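PDB 5GZT: chitinase, which probably cleaves internal beta-1,4 linkages between N-acetylglucosamine units of chitin and chitodextrins, acting as an endochitinase. Local coordinates for residues T757-F762 with G1107-M1112; V783-L788 with K841-S846. All blocks are in the same frame, centred on the assembly; numbering follows the deposited sequence.

Contact 1: T757-F762 with G1107-M1112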
loop_
_atom_site.group_PDB
_atom_site.type_symbol
_atom_site.label_atom_id
_atom_site.label_comp_id
_atom_site.label_asym_id
_atom_site.label_seq_id
_atom_site.Cartn_x
_atom_site.Cartn_y
_atom_site.Cartn_z
ATOM N N THR B 757 20.135 28.161 18.798
ATOM C CA THR B 757 20.724 29.466 19.025
ATOM C C THR B 757 20.662 29.953 20.459
ATOM O O THR B 757 19.587 29.973 21.063
ATOM C CB THR B 757 20.056 30.414 18.116
ATOM O OG1 THR B 757 20.140 29.910 16.776
ATOM C CG2 THR B 757 20.632 31.744 18.178
ATOM N N ILE B 758 21.828 30.402 20.945
ATOM C CA ILE B 758 21.912 31.367 22.029
ATOM C C ILE B 758 21.922 32.766 21.473
ATOM O O ILE B 758 22.905 33.129 20.820
ATOM C CB ILE B 758 23.095 31.098 22.892
ATOM C CG1 ILE B 758 22.915 29.775 23.604
ATOM C CG2 ILE B 758 23.267 32.181 23.960
ATOM C CD1 ILE B 758 24.159 29.276 24.363
ATOM N N MET B 759 20.856 33.548 21.733
ATOM C CA MET B 759 20.706 34.899 21.229
ATOM C C MET B 759 21.348 35.891 22.175
ATOM O O MET B 759 21.294 35.747 23.433
ATOM C CB MET B 759 19.260 35.268 21.008
ATOM C CG MET B 759 18.619 34.467 19.885
ATOM S SD MET B 759 19.091 35.139 18.209
ATOM C CE MET B 759 18.718 36.802 18.381
ATOM N N PRO B 760 22.077 36.858 21.626
ATOM C CA PRO B 760 22.604 37.962 22.508
ATOM C C PRO B 760 21.447 38.855 23.044
ATOM O O PRO B 760 20.309 38.754 22.597
ATOM C CB PRO B 760 23.488 38.762 21.535
ATOM C CG PRO B 760 22.759 38.649 20.241
ATOM C CD PRO B 760 22.177 37.222 20.200
ATOM N N LYS B 761 21.731 39.695 24.035
ATOM C CA LYS B 761 20.749 40.240 24.914
ATOM C C LYS B 761 19.752 41.140 24.224
ATOM O O LYS B 761 18.655 41.249 24.733
ATOM C CB LYS B 761 21.406 40.973 26.054
ATOM C CG LYS B 761 22.160 42.242 25.626
ATOM C CD LYS B 761 22.519 43.079 26.856
ATOM C CE LYS B 761 23.202 44.382 26.459
ATOM N NZ LYS B 761 23.713 45.063 27.664
ATOM N N PHE B 762 20.073 41.720 23.045
ATOM C CA PHE B 762 19.098 42.552 22.382
ATOM C C PHE B 762 18.135 41.790 21.523
ATOM O O PHE B 762 17.210 42.386 20.969
ATOM C CB PHE B 762 19.743 43.742 21.579
ATOM C CG PHE B 762 20.440 44.760 22.463
ATOM C CD1 PHE B 762 19.728 45.403 23.486
ATOM C CD2 PHE B 762 21.787 45.085 22.265
ATOM C CE1 PHE B 762 20.348 46.371 24.298
ATOM C CE2 PHE B 762 22.413 46.030 23.084
ATOM C CZ PHE B 762 21.689 46.683 24.112
ATOM N N GLY B 1107 15.046 29.890 16.471
ATOM C CA GLY B 1107 16.410 30.396 16.688
ATOM C C GLY B 1107 16.969 31.156 15.512
ATOM O O GLY B 1107 18.180 31.201 15.328
ATOM N N LEU B 1108 16.110 31.771 14.762
ATOM C CA LEU B 1108 16.516 32.591 13.636
ATOM C C LEU B 1108 17.102 33.943 14.090
ATOM O O LEU B 1108 16.907 34.381 15.249
ATOM C CB LEU B 1108 15.440 32.781 12.600
ATOM C CG LEU B 1108 14.696 31.539 12.118
ATOM C CD1 LEU B 1108 13.735 31.938 11.033
ATOM C CD2 LEU B 1108 15.619 30.426 11.659
ATOM N N ARG B 1109 17.867 34.571 13.186
ATOM C CA ARG B 1109 18.432 35.884 13.535
ATOM C C ARG B 1109 17.309 36.925 13.709
ATOM O O ARG B 1109 17.444 37.798 14.540
ATOM C CB ARG B 1109 19.449 36.398 12.534
ATOM C CG ARG B 1109 20.204 37.639 12.974
ATOM C CD ARG B 1109 21.154 37.286 14.073
ATOM N NE ARG B 1109 21.697 38.415 14.830
ATOM C CZ ARG B 1109 21.157 39.016 15.874
ATOM N NH1 ARG B 1109 19.927 38.689 16.321
ATOM N NH2 ARG B 1109 21.836 39.974 16.497
ATOM N N GLY B 1110 16.271 36.845 12.898
ATOM C CA GLY B 1110 15.194 37.821 12.959
ATOM C C GLY B 1110 14.256 37.756 11.797
ATOM O O GLY B 1110 14.146 36.687 11.156
ATOM N N VAL B 1111 13.633 38.894 11.488
ATOM C CA VAL B 1111 12.662 39.017 10.474
ATOM C C VAL B 1111 13.030 40.238 9.627
ATOM O O VAL B 1111 13.474 41.219 10.180
ATOM C CB VAL B 1111 11.238 39.308 11.092
ATOM C CG1 VAL B 1111 10.215 39.425 9.988
ATOM C CG2 VAL B 1111 10.867 38.188 12.112
ATOM N N MET B 1112 12.682 40.170 8.331
ATOM C CA MET B 1112 12.860 41.168 7.391
ATOM C C MET B 1112 11.573 41.356 6.628
ATOM O O MET B 1112 10.774 40.387 6.465
ATOM C CB MET B 1112 13.897 40.572 6.450
ATOM C CG MET B 1112 14.001 41.066 5.104
ATOM S SD MET B 1112 12.993 40.564 3.744
ATOM C CE MET B 1112 13.582 39.056 3.037
#
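Thr757 and Gly1107 bring the two backbones closest, their CA atoms 5.0 Å apart. The end of strand 754-759, on which Thr757 lies, meets the short turn between helix 1093-1106 and strand 1110-1114. Beyond this point the chains diverge, and residues 1110-1112 run on into the sheet away from segment 757-762. Gly1107 has left the helix with a positive phi of 77°, closing it in a Schellman motif, and its carbonyl is the main polar target for the other segment. Thr757 OG1 donates to Gly1107 O at 2.8 Å, meeting a lone pair in the carbonyl plane with a C=O...donor angle of 127°. With OG1 lying beside its own backbone N (chi1 -54°), the hydroxyl comes within reach of the turn, while CB lies 3.5 Å from Gly1107 O.

Farther along, Met759 bends at both chi2 and chi3 and folds its thioether toward the turn, so that SD passes 3.8 Å from Leu1108 O. Its methyl lies at the Arg1109 guanidinium, though the 3.0 Å between Met759 CE and Arg1109 NH1 is so tight that its exact value is doubtful. Arg1109 starts out from the far side of its backbone, and its bent chain returns the guanidinium to the Ig-like strand end. There Pro760 CG adds a looser contact, 4.1 Å from Arg1109 NH2. The polar end is held by Gly763, whose carbonyl accepts from NH1, and Pro731 packs on the same side chain.

This is a buried interdomain joint. The last strand of the immunoglobulin-like domain is docked against the turn leading into the final strand of the family 18 TIM barrel, at the amino-terminal end of the barrel strands, the end remote from the catalytic face in this fold.

Contact 2: V783-L788 with K841-S846; sequences VDATKL and KQQNPS
Asn844 reaches across to the loop at Ala785, and these two residues with Gln843 bury most of the contact surface. The asparagine extends from just beyond helix 830-843 with CG anti to its backbone N (chi1 -180°), which carries the amide to the backbone of residues 785-788. Its ND2 donates to Ala785 O with an N-H...O angle of 143°; the refined separation of 2.5 Å is very short, and its exact value is doubtful. Leu788 O also lies 3.1 Å from Asn844 ND2. At the other end of the amide, Ser846 OG donates to Asn844 OD1 at 2.7 Å, tilted 25° from the carbonyl plane, a bond that helps fix the rotation of the group.

Next to the polar link, Ala785 CB packs on Asn844 CB at 3.8 Å, while Gln843 CG approaches the same methyl more loosely, at 4.3 Å. The end of Gln843 works through solvent: a water donates to its OE1 (2.6 Å) and to Val783 O, and accepts from Ala785 N. The loop itself is shaped by an Asx turn, in which Asp784 OD1 receives both Thr786 N and Thr786 OG1 from one face of the carboxylate.

Side-by-side loops of this kind, each feeding a barrel strand, 790-799 and 848-854, belong to the amino-terminal rim of a TIM barrel.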
loop_
_atom_site.group_PDB
_atom_site.type_symbol
_atom_site.label_atom_id
_atom_site.label_comp_id
_atom_site.label_asym_id
_atom_site.label_seq_id
_atom_site.Cartn_x
_atom_site.Cartn_y
_atom_site.Cartn_z
ATOM N N VAL B 783 9.614 56.730 8.426
ATOM C CA VAL B 783 10.210 55.508 8.939
ATOM C C VAL B 783 10.369 55.685 10.433
ATOM O O VAL B 783 10.918 56.685 10.885
ATOM C CB VAL B 783 11.588 55.232 8.296
ATOM C CG1 VAL B 783 12.295 54.099 9.030
ATOM C CG2 VAL B 783 11.419 54.926 6.816
ATOM N N ASP B 784 9.892 54.684 11.173
ATOM C CA ASP B 784 9.922 54.696 12.623
ATOM C C ASP B 784 11.093 53.819 13.034
ATOM O O ASP B 784 11.021 52.596 13.018
ATOM C CB ASP B 784 8.615 54.071 13.118
ATOM C CG ASP B 784 8.478 54.074 14.604
ATOM O OD1 ASP B 784 9.396 54.496 15.316
ATOM O OD2 ASP B 784 7.427 53.605 15.043
ATOM N N ALA B 785 12.177 54.460 13.393
ATOM C CA ALA B 785 13.446 53.814 13.624
ATOM C C ALA B 785 13.452 53.171 14.951
ATOM O O ALA B 785 14.341 52.434 15.182
ATOM C CB ALA B 785 14.577 54.842 13.542
ATOM N N THR B 786 12.475 53.467 15.839
ATOM C CA THR B 786 12.360 52.770 17.112
ATOM C C THR B 786 11.889 51.305 16.981
ATOM O O THR B 786 12.044 50.523 17.907
ATOM C CB THR B 786 11.413 53.494 18.112
ATOM O OG1 THR B 786 10.094 53.582 17.545
ATOM C CG2 THR B 786 11.899 54.867 18.379
ATOM N N LYS B 787 11.254 50.977 15.873
ATOM C CA LYS B 787 10.730 49.668 15.610
ATOM C C LYS B 787 11.636 48.826 14.718
ATOM O O LYS B 787 11.485 47.643 14.713
ATOM C CB LYS B 787 9.385 49.772 14.986
ATOM C CG LYS B 787 8.324 50.172 16.054
ATOM C CD LYS B 787 6.907 50.185 15.514
ATOM C CE LYS B 787 5.915 50.558 16.605
ATOM N NZ LYS B 787 6.373 51.839 17.187
ATOM N N LEU B 788 12.587 49.439 14.020
ATOM C CA LEU B 788 13.612 48.705 13.262
ATOM C C LEU B 788 14.909 48.576 14.002
ATOM O O LEU B 788 15.325 49.483 14.755
ATOM C CB LEU B 788 13.845 49.371 11.884
ATOM C CG LEU B 788 12.621 49.662 11.074
ATOM C CD1 LEU B 788 12.929 50.310 9.785
ATOM C CD2 LEU B 788 11.921 48.338 10.782
ATOM N N LYS B 841 19.350 57.777 12.056
ATOM C CA LYS B 841 20.418 57.160 12.853
ATOM C C LYS B 841 20.669 57.941 14.131
ATOM O O LYS B 841 21.407 57.457 14.982
ATOM C CB LYS B 841 21.706 56.922 12.027
ATOM C CG LYS B 841 21.653 55.680 11.129
ATOM C CD LYS B 841 22.743 55.593 10.040
ATOM C CE LYS B 841 24.162 55.339 10.539
ATOM N NZ LYS B 841 24.201 54.508 11.796
ATOM N N GLN B 842 20.034 59.119 14.290
ATOM C CA GLN B 842 20.090 59.913 15.539
ATOM C C GLN B 842 19.027 59.519 16.544
ATOM O O GLN B 842 19.354 59.244 17.673
ATOM C CB GLN B 842 20.066 61.398 15.255
ATOM C CG GLN B 842 21.358 61.858 14.582
ATOM C CD GLN B 842 21.202 63.165 13.808
ATOM O OE1 GLN B 842 20.387 64.032 14.165
ATOM N NE2 GLN B 842 21.988 63.313 12.738
ATOM N N GLN B 843 17.777 59.456 16.171
ATOM C CA GLN B 843 16.749 58.888 17.083
ATOM C C GLN B 843 16.621 57.354 17.219
ATOM O O GLN B 843 15.656 56.846 17.859
ATOM C CB GLN B 843 15.378 59.371 16.664
ATOM C CG GLN B 843 14.798 58.720 15.406
ATOM C CD GLN B 843 14.161 59.755 14.461
ATOM O OE1 GLN B 843 13.318 59.429 13.656
ATOM N NE2 GLN B 843 14.612 60.995 14.538
ATOM N N ASN B 844 17.520 56.604 16.591
ATOM C CA ASN B 844 17.798 55.317 17.144
ATOM C C ASN B 844 19.274 55.130 16.920
ATOM O O ASN B 844 19.664 54.741 15.819
ATOM C CB ASN B 844 16.922 54.264 16.475
ATOM C CG ASN B 844 17.147 52.817 17.009
ATOM O OD1 ASN B 844 17.908 52.564 17.978
ATOM N ND2 ASN B 844 16.472 51.851 16.337
ATOM N N PRO B 845 20.119 55.510 17.900
ATOM C CA PRO B 845 21.552 55.380 17.675
ATOM C C PRO B 845 22.072 53.946 17.506
ATOM O O PRO B 845 23.215 53.784 17.113
ATOM C CB PRO B 845 22.153 56.000 18.945
ATOM C CG PRO B 845 21.097 56.959 19.401
ATOM C CD PRO B 845 19.857 56.141 19.212
ATOM N N SER B 846 21.286 52.951 17.919
ATOM C CA SER B 846 21.626 51.544 17.655
ATOM C C SER B 846 21.160 51.059 16.236
ATOM O O SER B 846 21.560 49.965 15.785
ATOM C CB SER B 846 21.079 50.693 18.818
ATOM O OG SER B 846 19.694 50.600 18.684
HETATM O O HOH W 1 11.663 57.520 13.146
#

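Both contacts lie at the amino-terminal end of the strands of the second family 18 barrel, their centres about 19 Å apart and their nearest atoms about 6 Å apart, without touching. In sequence, contact 2 is nested inside the long loop that contact 1 closes. Contact 1 is buried and joins two domains: one hydroxyl-to-carbonyl bond is followed along the strand by a methionine and a proline that pack on an arginine held by the linker. Contact 2 stays within the barrel, partly open to solvent, and relies on an asparagine amide and a bridging water around a small alanine contact. In each, a residue following a helix supplies the polar group that meets its partner.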